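Local coordinates for protein CdiA toxin (Cupriavidus taiwanensis, PDB 5T87) that forms the C-terminal toxin domain of a contact-dependent growth inhibition protein, probably acts as a toxin in target-cell cytoplasm, and is bound here by its CdiI immunity protein, at residues E[30-38]-E[48-59]; E[17-27]-E[58-68]. All blocks are in the same frame, centred on the assembly; numbering follows the deposited sequence.

Contact 1: residues E[30-38]-E[48-59]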
loop_
_atom_site.group_PDB
_atom_site.type_symbol
_atom_site.label_atom_id
_atom_site.label_comp_id
_atom_site.label_asym_id
_atom_site.label_seq_id
_atom_site.Cartn_x
_atom_site.Cartn_y
_atom_site.Cartn_z
ATOM N N GLN E 30 11.499 -20.085 -1.249
ATOM C CA GLN E 30 11.892 -20.501 -2.595
ATOM C C GLN E 30 12.699 -19.425 -3.341
ATOM O O GLN E 30 13.914 -19.566 -3.465
ATOM C CB GLN E 30 10.671 -20.927 -3.409
ATOM C CG GLN E 30 9.995 -22.175 -2.874
ATOM C CD GLN E 30 8.613 -22.371 -3.463
ATOM O OE1 GLN E 30 7.689 -21.609 -3.176
ATOM N NE2 GLN E 30 8.462 -23.398 -4.294
ATOM N N THR E 31 12.051 -18.359 -3.812
ATOM C CA THR E 31 12.723 -17.372 -4.684
ATOM C C THR E 31 13.626 -16.358 -3.950
ATOM O O THR E 31 14.354 -15.610 -4.607
ATOM C CB THR E 31 11.733 -16.587 -5.586
ATOM O OG1 THR E 31 10.985 -15.654 -4.800
ATOM C CG2 THR E 31 10.778 -17.532 -6.329
ATOM N N GLY E 32 13.564 -16.305 -2.615
ATOM C CA GLY E 32 14.462 -15.437 -1.827
ATOM C C GLY E 32 14.138 -13.944 -1.783
ATOM O O GLY E 32 14.861 -13.175 -1.147
ATOM N N GLU E 33 13.056 -13.532 -2.442
ATOM C CA GLU E 33 12.654 -12.121 -2.493
ATOM C C GLU E 33 12.012 -11.669 -1.170
ATOM O O GLU E 33 11.445 -12.487 -0.442
ATOM C CB GLU E 33 11.688 -11.902 -3.665
ATOM C CG GLU E 33 10.292 -12.503 -3.461
ATOM C CD GLU E 33 9.596 -12.951 -4.746
ATOM O OE1 GLU E 33 10.153 -12.768 -5.854
ATOM O OE2 GLU E 33 8.476 -13.506 -4.642
ATOM N N PHE E 34 12.131 -10.375 -0.864
ATOM C CA PHE E 34 11.477 -9.768 0.303
ATOM C C PHE E 34 10.163 -9.133 -0.135
ATOM O O PHE E 34 10.122 -8.429 -1.152
ATOM C CB PHE E 34 12.375 -8.714 0.955
ATOM C CG PHE E 34 13.714 -9.245 1.376
ATOM C CD1 PHE E 34 13.819 -10.122 2.456
ATOM C CD2 PHE E 34 14.878 -8.884 0.687
ATOM C CE1 PHE E 34 15.056 -10.626 2.844
ATOM C CE2 PHE E 34 16.114 -9.383 1.071
ATOM C CZ PHE E 34 16.204 -10.256 2.149
ATOM N N VAL E 35 9.102 -9.376 0.647
ATOM C CA VAL E 35 7.717 -9.015 0.274
ATOM C C VAL E 35 6.985 -8.216 1.356
ATOM O O VAL E 35 6.956 -8.629 2.520
ATOM C CB VAL E 35 6.863 -10.265 -0.042
ATOM C CG1 VAL E 35 5.509 -9.855 -0.624
ATOM C CG2 VAL E 35 7.596 -11.194 -1.004
ATOM N N VAL E 36 6.387 -7.091 0.942
ATOM C CA VAL E 36 5.570 -6.227 1.802
ATOM C C VAL E 36 4.092 -6.414 1.450
ATOM O O VAL E 36 3.711 -6.340 0.270
ATOM C CB VAL E 36 5.930 -4.742 1.611
ATOM C CG1 VAL E 36 5.015 -3.841 2.448
ATOM C CG2 VAL E 36 7.394 -4.481 1.943
ATOM N N PHE E 37 3.276 -6.632 2.485
ATOM C CA PHE E 37 1.843 -6.878 2.346
ATOM C C PHE E 37 1.041 -5.820 3.059
ATOM O O PHE E 37 1.359 -5.472 4.189
ATOM C CB PHE E 37 1.487 -8.209 2.990
ATOM C CG PHE E 37 2.043 -9.395 2.275
ATOM C CD1 PHE E 37 1.472 -9.824 1.079
ATOM C CD2 PHE E 37 3.121 -10.104 2.801
ATOM C CE1 PHE E 37 1.976 -10.928 0.404
ATOM C CE2 PHE E 37 3.623 -11.218 2.137
ATOM C CZ PHE E 37 3.047 -11.628 0.935
ATOM N N ASP E 38 -0.030 -5.361 2.422
ATOM C CA ASP E 38 -0.920 -4.357 3.006
ATOM C C ASP E 38 -2.355 -4.819 2.916
ATOM O O ASP E 38 -2.723 -5.544 1.993
ATOM C CB ASP E 38 -0.785 -3.037 2.257
ATOM C CG ASP E 38 0.619 -2.495 2.291
ATOM O OD1 ASP E 38 1.007 -1.967 3.356
ATOM O OD2 ASP E 38 1.336 -2.624 1.265
ATOM N N HIS E 48 3.858 -6.440 -2.722
ATOM C CA HIS E 48 4.892 -6.068 -3.690
ATOM C C HIS E 48 6.261 -6.532 -3.242
ATOM O O HIS E 48 6.498 -6.731 -2.045
ATOM C CB HIS E 48 4.896 -4.548 -3.953
ATOM C CG HIS E 48 5.160 -3.718 -2.736
ATOM N ND1 HIS E 48 4.148 -3.203 -1.957
ATOM C CD2 HIS E 48 6.317 -3.309 -2.166
ATOM C CE1 HIS E 48 4.668 -2.519 -0.955
ATOM N NE2 HIS E 48 5.982 -2.573 -1.055
ATOM N N VAL E 49 7.165 -6.674 -4.211
ATOM C CA VAL E 49 8.553 -7.085 -3.945
ATOM C C VAL E 49 9.434 -5.882 -3.585
ATOM O O VAL E 49 9.302 -4.804 -4.175
ATOM C CB VAL E 49 9.169 -7.774 -5.177
ATOM C CG1 VAL E 49 10.591 -8.247 -4.878
ATOM C CG2 VAL E 49 8.288 -8.927 -5.641
ATOM N N ARG E 50 10.337 -6.071 -2.633
ATOM C CA ARG E 50 11.327 -5.042 -2.318
ATOM C C ARG E 50 12.758 -5.586 -2.227
ATOM O O ARG E 50 12.970 -6.766 -1.971
ATOM C CB ARG E 50 10.955 -4.318 -1.021
ATOM C CG ARG E 50 9.850 -3.280 -1.167
ATOM C CD ARG E 50 9.865 -2.297 -0.003
ATOM N NE ARG E 50 8.625 -1.519 0.074
ATOM C CZ ARG E 50 8.354 -0.598 1.004
ATOM N NH1 ARG E 50 9.258 -0.267 1.925
ATOM N NH2 ARG E 50 7.187 0.034 0.976
ATOM N N ALA E 51 13.723 -4.696 -2.450
ATOM C CA ALA E 51 15.144 -4.975 -2.225
ATOM C C ALA E 51 15.517 -4.685 -0.760
ATOM O O ALA E 51 15.055 -3.699 -0.184
ATOM C CB ALA E 51 15.991 -4.124 -3.162
ATOM N N TRP E 52 16.369 -5.527 -0.176
ATOM C CA TRP E 52 16.777 -5.412 1.233
ATOM C C TRP E 52 16.977 -3.967 1.751
ATOM O O TRP E 52 16.500 -3.631 2.833
ATOM C CB TRP E 52 18.057 -6.234 1.487
ATOM C CG TRP E 52 18.552 -6.086 2.888
ATOM C CD1 TRP E 52 19.591 -5.311 3.309
ATOM C CD2 TRP E 52 17.987 -6.681 4.065
ATOM N NE1 TRP E 52 19.722 -5.398 4.675
ATOM C CE2 TRP E 52 18.752 -6.233 5.165
ATOM C CE3 TRP E 52 16.921 -7.557 4.295
ATOM C CZ2 TRP E 52 18.482 -6.634 6.482
ATOM C CZ3 TRP E 52 16.653 -7.955 5.602
ATOM C CH2 TRP E 52 17.433 -7.492 6.679
ATOM N N LYS E 53 17.685 -3.131 0.988
ATOM C CA LYS E 53 17.992 -1.745 1.408
ATOM C C LYS E 53 16.753 -0.820 1.413
ATOM O O LYS E 53 16.759 0.223 2.078
ATOM C CB LYS E 53 19.104 -1.140 0.529
ATOM C CG LYS E 53 18.638 -0.705 -0.861
ATOM C CD LYS E 53 19.767 -0.566 -1.877
ATOM C CE LYS E 53 19.223 -0.464 -3.304
ATOM N NZ LYS E 53 18.140 0.554 -3.476
ATOM N N ASP E 54 15.720 -1.199 0.651
ATOM C CA ASP E 54 14.428 -0.489 0.619
ATOM C C ASP E 54 13.456 -0.818 1.782
ATOM O O ASP E 54 12.403 -0.185 1.894
ATOM C CB ASP E 54 13.730 -0.722 -0.738
ATOM C CG ASP E 54 14.522 -0.164 -1.914
ATOM O OD1 ASP E 54 15.488 0.586 -1.685
ATOM O OD2 ASP E 54 14.177 -0.467 -3.073
ATOM N N LEU E 55 13.795 -1.786 2.637
ATOM C CA LEU E 55 13.005 -2.066 3.845
ATOM C C LEU E 55 13.474 -1.141 4.952
ATOM O O LEU E 55 14.637 -0.736 4.959
ATOM C CB LEU E 55 13.168 -3.512 4.304
ATOM C CG LEU E 55 13.264 -4.631 3.267
ATOM C CD1 LEU E 55 13.057 -5.966 3.974
ATOM C CD2 LEU E 55 12.287 -4.461 2.112
ATOM N N THR E 56 12.592 -0.823 5.893
ATOM C CA THR E 56 12.951 0.068 7.008
ATOM C C THR E 56 13.634 -0.748 8.103
ATOM O O THR E 56 13.686 -1.979 8.027
ATOM C CB THR E 56 11.739 0.829 7.626
ATOM O OG1 THR E 56 11.106 0.032 8.638
ATOM C CG2 THR E 56 10.712 1.251 6.574
ATOM N N SER E 57 14.143 -0.053 9.121
ATOM C CA SER E 57 14.728 -0.704 10.295
ATOM C C SER E 57 13.716 -1.663 10.929
ATOM O O SER E 57 14.013 -2.846 11.107
ATOM C CB SER E 57 15.231 0.332 11.321
ATOM O OG SER E 57 14.189 1.177 11.794
ATOM N N ASP E 58 12.512 -1.156 11.203
ATOM C CA ASP E 58 11.420 -1.957 11.784
ATOM C C ASP E 58 11.149 -3.245 10.996
ATOM O O ASP E 58 10.946 -4.307 11.594
ATOM C CB ASP E 58 10.123 -1.137 11.875
ATOM C CG ASP E 58 10.230 0.053 12.824
ATOM O OD1 ASP E 58 11.319 0.297 13.385
ATOM O OD2 ASP E 58 9.212 0.756 13.000
HETATM N N MSE E 59 11.164 -3.136 9.662
HETATM C CA MSE E 59 10.899 -4.268 8.752
HETATM C C MSE E 59 11.988 -5.299 8.837
HETATM O O MSE E 59 11.717 -6.498 8.959
HETATM C CB MSE E 59 10.791 -3.809 7.288
HETATM C CG MSE E 59 9.585 -2.896 7.018
HETATM SE SE MSE E 59 9.138 -2.728 5.088
HETATM C CE MSE E 59 8.135 -1.027 5.129
#

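Contact 2: residues E[17-27]-E[58-68]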
loop_
_atom_site.group_PDB
_atom_site.type_symbol
_atom_site.label_atom_id
_atom_site.label_comp_id
_atom_site.label_asym_id
_atom_site.label_seq_id
_atom_site.Cartn_x
_atom_site.Cartn_y
_atom_site.Cartn_z
ATOM N N VAL E 17 4.474 -5.863 11.180
ATOM C CA VAL E 17 5.673 -5.079 11.473
ATOM C C VAL E 17 5.500 -4.338 12.800
ATOM O O VAL E 17 6.415 -4.317 13.628
ATOM C CB VAL E 17 6.006 -4.074 10.339
ATOM C CG1 VAL E 17 7.300 -3.319 10.645
ATOM C CG2 VAL E 17 6.130 -4.789 8.998
ATOM N N LYS E 18 4.333 -3.721 12.979
ATOM C CA LYS E 18 4.001 -2.962 14.183
ATOM C C LYS E 18 2.537 -3.183 14.488
ATOM O O LYS E 18 1.728 -3.219 13.565
ATOM C CB LYS E 18 4.211 -1.473 13.940
ATOM C CG LYS E 18 5.447 -1.136 13.133
ATOM C CD LYS E 18 5.698 0.360 13.088
ATOM C CE LYS E 18 4.681 1.074 12.216
ATOM N NZ LYS E 18 5.099 2.480 12.014
ATOM N N GLU E 19 2.181 -3.289 15.766
ATOM C CA GLU E 19 0.768 -3.496 16.152
ATOM C C GLU E 19 -0.156 -2.306 15.827
ATOM O O GLU E 19 -1.372 -2.473 15.775
ATOM C CB GLU E 19 0.636 -3.908 17.628
ATOM C CG GLU E 19 0.952 -2.820 18.652
ATOM C CD GLU E 19 1.025 -3.365 20.072
ATOM O OE1 GLU E 19 0.039 -3.984 20.533
ATOM O OE2 GLU E 19 2.071 -3.172 20.732
ATOM N N THR E 20 0.419 -1.123 15.596
ATOM C CA THR E 20 -0.343 0.058 15.156
ATOM C C THR E 20 -0.732 0.042 13.667
ATOM O O THR E 20 -1.511 0.898 13.228
ATOM C CB THR E 20 0.451 1.358 15.403
ATOM O OG1 THR E 20 1.705 1.292 14.717
ATOM C CG2 THR E 20 0.704 1.567 16.887
ATOM N N SER E 21 -0.180 -0.896 12.891
ATOM C CA SER E 21 -0.455 -0.987 11.460
ATOM C C SER E 21 -0.614 -2.421 10.995
ATOM O O SER E 21 0.198 -3.263 11.348
ATOM C CB SER E 21 0.688 -0.363 10.656
ATOM O OG SER E 21 0.603 -0.720 9.284
ATOM N N PRO E 22 -1.602 -2.682 10.119
ATOM C CA PRO E 22 -1.737 -4.017 9.532
ATOM C C PRO E 22 -0.633 -4.405 8.540
ATOM O O PRO E 22 -0.609 -5.538 8.092
ATOM C CB PRO E 22 -3.080 -3.933 8.804
ATOM C CG PRO E 22 -3.194 -2.498 8.405
ATOM C CD PRO E 22 -2.533 -1.716 9.499
ATOM N N ARG E 23 0.255 -3.478 8.181
ATOM C CA ARG E 23 1.372 -3.790 7.293
ATOM C C ARG E 23 2.214 -4.947 7.824
ATOM O O ARG E 23 2.675 -4.905 8.968
ATOM C CB ARG E 23 2.259 -2.566 7.095
ATOM C CG ARG E 23 3.413 -2.779 6.128
ATOM C CD ARG E 23 3.962 -1.459 5.603
ATOM N NE ARG E 23 3.417 -1.104 4.293
ATOM C CZ ARG E 23 3.873 -0.121 3.512
ATOM N NH1 ARG E 23 4.891 0.644 3.906
ATOM N NH2 ARG E 23 3.302 0.099 2.330
ATOM N N ARG E 24 2.387 -5.963 6.974
ATOM C CA ARG E 24 3.166 -7.148 7.278
ATOM C C ARG E 24 4.358 -7.256 6.342
ATOM O O ARG E 24 4.435 -6.552 5.323
ATOM C CB ARG E 24 2.322 -8.413 7.109
ATOM C CG ARG E 24 0.952 -8.372 7.758
ATOM C CD ARG E 24 0.269 -9.727 7.668
ATOM N NE ARG E 24 0.862 -10.723 8.568
ATOM C CZ ARG E 24 0.635 -10.820 9.885
ATOM N NH1 ARG E 24 1.238 -11.775 10.585
ATOM N NH2 ARG E 24 -0.176 -9.974 10.513
ATOM N N VAL E 25 5.264 -8.174 6.689
ATOM C CA VAL E 25 6.474 -8.466 5.897
ATOM C C VAL E 25 6.855 -9.952 5.988
ATOM O O VAL E 25 6.664 -10.582 7.032
ATOM C CB VAL E 25 7.670 -7.568 6.325
ATOM C CG1 VAL E 25 8.037 -7.762 7.794
ATOM C CG2 VAL E 25 8.879 -7.807 5.431
ATOM N N SER E 26 7.382 -10.498 4.890
ATOM C CA SER E 26 7.853 -11.893 4.834
ATOM C C SER E 26 9.055 -12.044 3.886
ATOM O O SER E 26 9.507 -11.064 3.278
ATOM C CB SER E 26 6.712 -12.801 4.374
ATOM O OG SER E 26 6.917 -14.145 4.774
ATOM N N VAL E 27 9.562 -13.272 3.766
ATOM C CA VAL E 27 10.591 -13.610 2.769
ATOM C C VAL E 27 10.225 -14.936 2.095
ATOM O O VAL E 27 9.826 -15.883 2.770
ATOM C CB VAL E 27 12.017 -13.642 3.390
ATOM C CG1 VAL E 27 12.121 -14.654 4.526
ATOM C CG2 VAL E 27 13.073 -13.913 2.326
ATOM N N ASP E 58 12.512 -1.156 11.203
ATOM C CA ASP E 58 11.420 -1.957 11.784
ATOM C C ASP E 58 11.149 -3.245 10.996
ATOM O O ASP E 58 10.946 -4.307 11.594
ATOM C CB ASP E 58 10.123 -1.137 11.875
ATOM C CG ASP E 58 10.230 0.053 12.824
ATOM O OD1 ASP E 58 11.319 0.297 13.385
ATOM O OD2 ASP E 58 9.212 0.756 13.000
HETATM N N MSE E 59 11.164 -3.136 9.662
HETATM C CA MSE E 59 10.899 -4.268 8.752
HETATM C C MSE E 59 11.988 -5.299 8.837
HETATM O O MSE E 59 11.717 -6.498 8.959
HETATM C CB MSE E 59 10.791 -3.809 7.288
HETATM C CG MSE E 59 9.585 -2.896 7.018
HETATM SE SE MSE E 59 9.138 -2.728 5.088
HETATM C CE MSE E 59 8.135 -1.027 5.129
ATOM N N GLN E 60 13.232 -4.835 8.780
ATOM C CA GLN E 60 14.388 -5.721 8.864
ATOM C C GLN E 60 14.514 -6.341 10.259
ATOM O O GLN E 60 14.747 -7.544 10.373
ATOM C CB GLN E 60 15.668 -4.974 8.487
ATOM C CG GLN E 60 15.696 -4.518 7.036
ATOM C CD GLN E 60 16.860 -3.598 6.706
ATOM O OE1 GLN E 60 17.498 -3.034 7.593
ATOM N NE2 GLN E 60 17.134 -3.433 5.415
ATOM N N ASN E 61 14.339 -5.529 11.306
ATOM C CA ASN E 61 14.360 -6.021 12.693
ATOM C C ASN E 61 13.379 -7.170 12.857
ATOM O O ASN E 61 13.763 -8.265 13.273
ATOM C CB ASN E 61 13.991 -4.916 13.696
ATOM C CG ASN E 61 15.108 -3.908 13.923
ATOM O OD1 ASN E 61 16.295 -4.214 13.778
ATOM N ND2 ASN E 61 14.727 -2.692 14.304
ATOM N N ALA E 62 12.122 -6.901 12.496
ATOM C CA ALA E 62 11.033 -7.876 12.578
ATOM C C ALA E 62 11.230 -9.111 11.683
ATOM O O ALA E 62 10.656 -10.165 11.963
ATOM C CB ALA E 62 9.707 -7.199 12.263
ATOM N N LEU E 63 12.019 -8.983 10.613
ATOM C CA LEU E 63 12.453 -10.150 9.827
ATOM C C LEU E 63 13.504 -11.032 10.543
ATOM O O LEU E 63 13.218 -12.191 10.870
ATOM C CB LEU E 63 12.975 -9.727 8.448
ATOM C CG LEU E 63 11.930 -9.513 7.352
ATOM C CD1 LEU E 63 12.610 -8.995 6.092
ATOM C CD2 LEU E 63 11.156 -10.793 7.050
ATOM N N VAL E 64 14.699 -10.483 10.794
ATOM C CA VAL E 64 15.818 -11.248 11.398
ATOM C C VAL E 64 15.377 -11.869 12.723
ATOM O O VAL E 64 15.605 -13.061 12.963
ATOM C CB VAL E 64 17.093 -10.389 11.673
ATOM C CG1 VAL E 64 18.184 -11.224 12.354
ATOM C CG2 VAL E 64 17.650 -9.752 10.398
ATOM N N ARG E 65 14.743 -11.046 13.560
ATOM C CA ARG E 65 14.246 -11.464 14.873
ATOM C C ARG E 65 13.124 -12.502 14.790
ATOM O O ARG E 65 12.996 -13.348 15.674
ATOM C CB ARG E 65 13.782 -10.240 15.663
ATOM C CG ARG E 65 13.370 -10.516 17.102
ATOM C CD ARG E 65 13.589 -9.303 18.003
ATOM N NE ARG E 65 13.278 -8.030 17.338
ATOM C CZ ARG E 65 12.054 -7.534 17.128
ATOM N NH1 ARG E 65 10.965 -8.192 17.529
ATOM N NH2 ARG E 65 11.921 -6.365 16.506
ATOM N N GLY E 66 12.325 -12.442 13.726
ATOM C CA GLY E 66 11.312 -13.460 13.461
ATOM C C GLY E 66 11.858 -14.838 13.126
ATOM O O GLY E 66 11.122 -15.821 13.191
ATOM N N GLY E 67 13.141 -14.912 12.771
ATOM C CA GLY E 67 13.780 -16.154 12.340
ATOM C C GLY E 67 13.627 -16.364 10.847
ATOM O O GLY E 67 13.519 -17.502 10.395
ATOM N N TYR E 68 13.626 -15.264 10.090
ATOM C CA TYR E 68 13.366 -15.278 8.641
ATOM C C TYR E 68 14.625 -15.038 7.795
ATOM O O TYR E 68 14.718 -15.578 6.694
ATOM C CB TYR E 68 12.247 -14.268 8.272
ATOM C CG TYR E 68 10.846 -14.753 8.627
ATOM C CD1 TYR E 68 10.138 -15.601 7.764
ATOM C CD2 TYR E 68 10.235 -14.382 9.831
ATOM C CE1 TYR E 68 8.871 -16.062 8.090
ATOM C CE2 TYR E 68 8.966 -14.841 10.163
ATOM C CZ TYR E 68 8.294 -15.679 9.292
ATOM O OH TYR E 68 7.044 -16.139 9.613
#

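Contact 1: residues E[30-38]-E[48-59]
Phe34 and Trp52 make the apolar centre of this contact. The CE3 corner of the Trp52 indole sits over one face of the Phe34 ring, near its rim, with Trp52 CE3 3.5 Å from Phe34 CZ; the two planes are inclined at 53°, an oblique approach. A phenylalanine on the strand suits this place because its flat ring offers a face to the tryptophan that opens the 3-10 segment 52-54; Leu55 adds a methyl, its CD1 4.1 Å from Phe34 CB.

Val36, on the same sheet face as Phe34, continues the apolar patch. Its CG2 packs against the selenium of the selenomethionine Met59 (SE to CG2, 4.0 Å) and also lies over one face of the Arg50 guanidinium. The imidazole of His48 runs alongside Val36, with Val36 CB 3.4 Å from His48 NE2. A chi1 of 60° sets His48 CG between its own backbone N and carbonyl carbon and swings the ring across to Val36 of the facing strand, whose CB sits over one face of the imidazole.

Polar groups take over at the edge. Arg50 NE donates to His48 NE2 at 3.1 Å, nearly in the imidazole plane though the bond is somewhat bent. Arg50 NH1 reaches Asp54 O, while NH2 makes a salt bridge with Asp108 of the CdiI immunity protein. Asp38 OD1 is held by a salt bridge from Arg23 NE.

Beneath the side chains, Val36 and His48 form an antiparallel hydrogen-bonded pair through both backbone bonds. The arrangement is that of a beta hairpin, strands 34-41 and 44-50, whose polar edge faces the immunity protein.

Contact 2: residues E[17-27]-E[58-68]
Val25 and Leu63 pack closely where helix 57-64 lies against strand 21-27: Val25 CG2 is 4.0 Å from Leu63 CD1, and the two side chains approach at a slant. Val25 has CG1 between its backbone N and carbonyl carbon (chi1 60°), which leaves CG2 anti to the N and directed at the leucine. A compact branched residue suits the strand, and the longer leucine spans the gap from the helix; its CD2 also reaches the backbone at Ser26 C, 4.0 Å away.

The packing carries on at both ends. Val27 CG1 lies 3.8 Å from Tyr68 CB, the two side chains sliding past each other in opposite directions. The tyrosine follows a Schellman motif, in which Gly67 adopts the positive phi that ends the helix and turns the chain back toward the strand. Near the start of the helix, Val17 CG1 meets Asp58 CB at 3.8 Å, crossing it at about a right angle. Close by, the buried Arg23 has NH1 3.8 Å from Met59 CE; its guanidinium also makes a salt bridge to Asp108 of the CdiI immunity protein.

The Lys18 and Asp58 side is looser. Lys18 CD rests 3.5 Å from Asp58 OD2, yet Lys18 NZ stays 4.6 Å from that oxygen, beyond a salt bridge, so only a diffuse attraction is likely. No hydrogen bond joins the two segments.

The axes of strand 21-27 and helix segment 58-64 approach to 8.7 Å, at 53°. The helix thus lies obliquely across one face of the antiparallel sheet, while on the other face Ser26 OG bonds to Val10 O of helix 7-12.

Overall arrangement
Contact 1 (30-38 with 48-59) and contact 2 (17-27 with 58-68) have centres about 10 Å apart and share Asp58 and Met59 at the start of helix 57-64. Along the chain, contact 1 is nested within the loop that contact 2 closes. Both draw on one antiparallel sheet with strands in sequence order, where 21-27 and 34-41 are neighbours, so the helix that follows the last strand folds back over the middle of the sheet. The salt bridge from Arg23 NE to Asp38 OD1 (2.7 Å) ties the two together, and Asp108 of the CdiI immunity protein takes an arginine from each, Arg50 and Arg23.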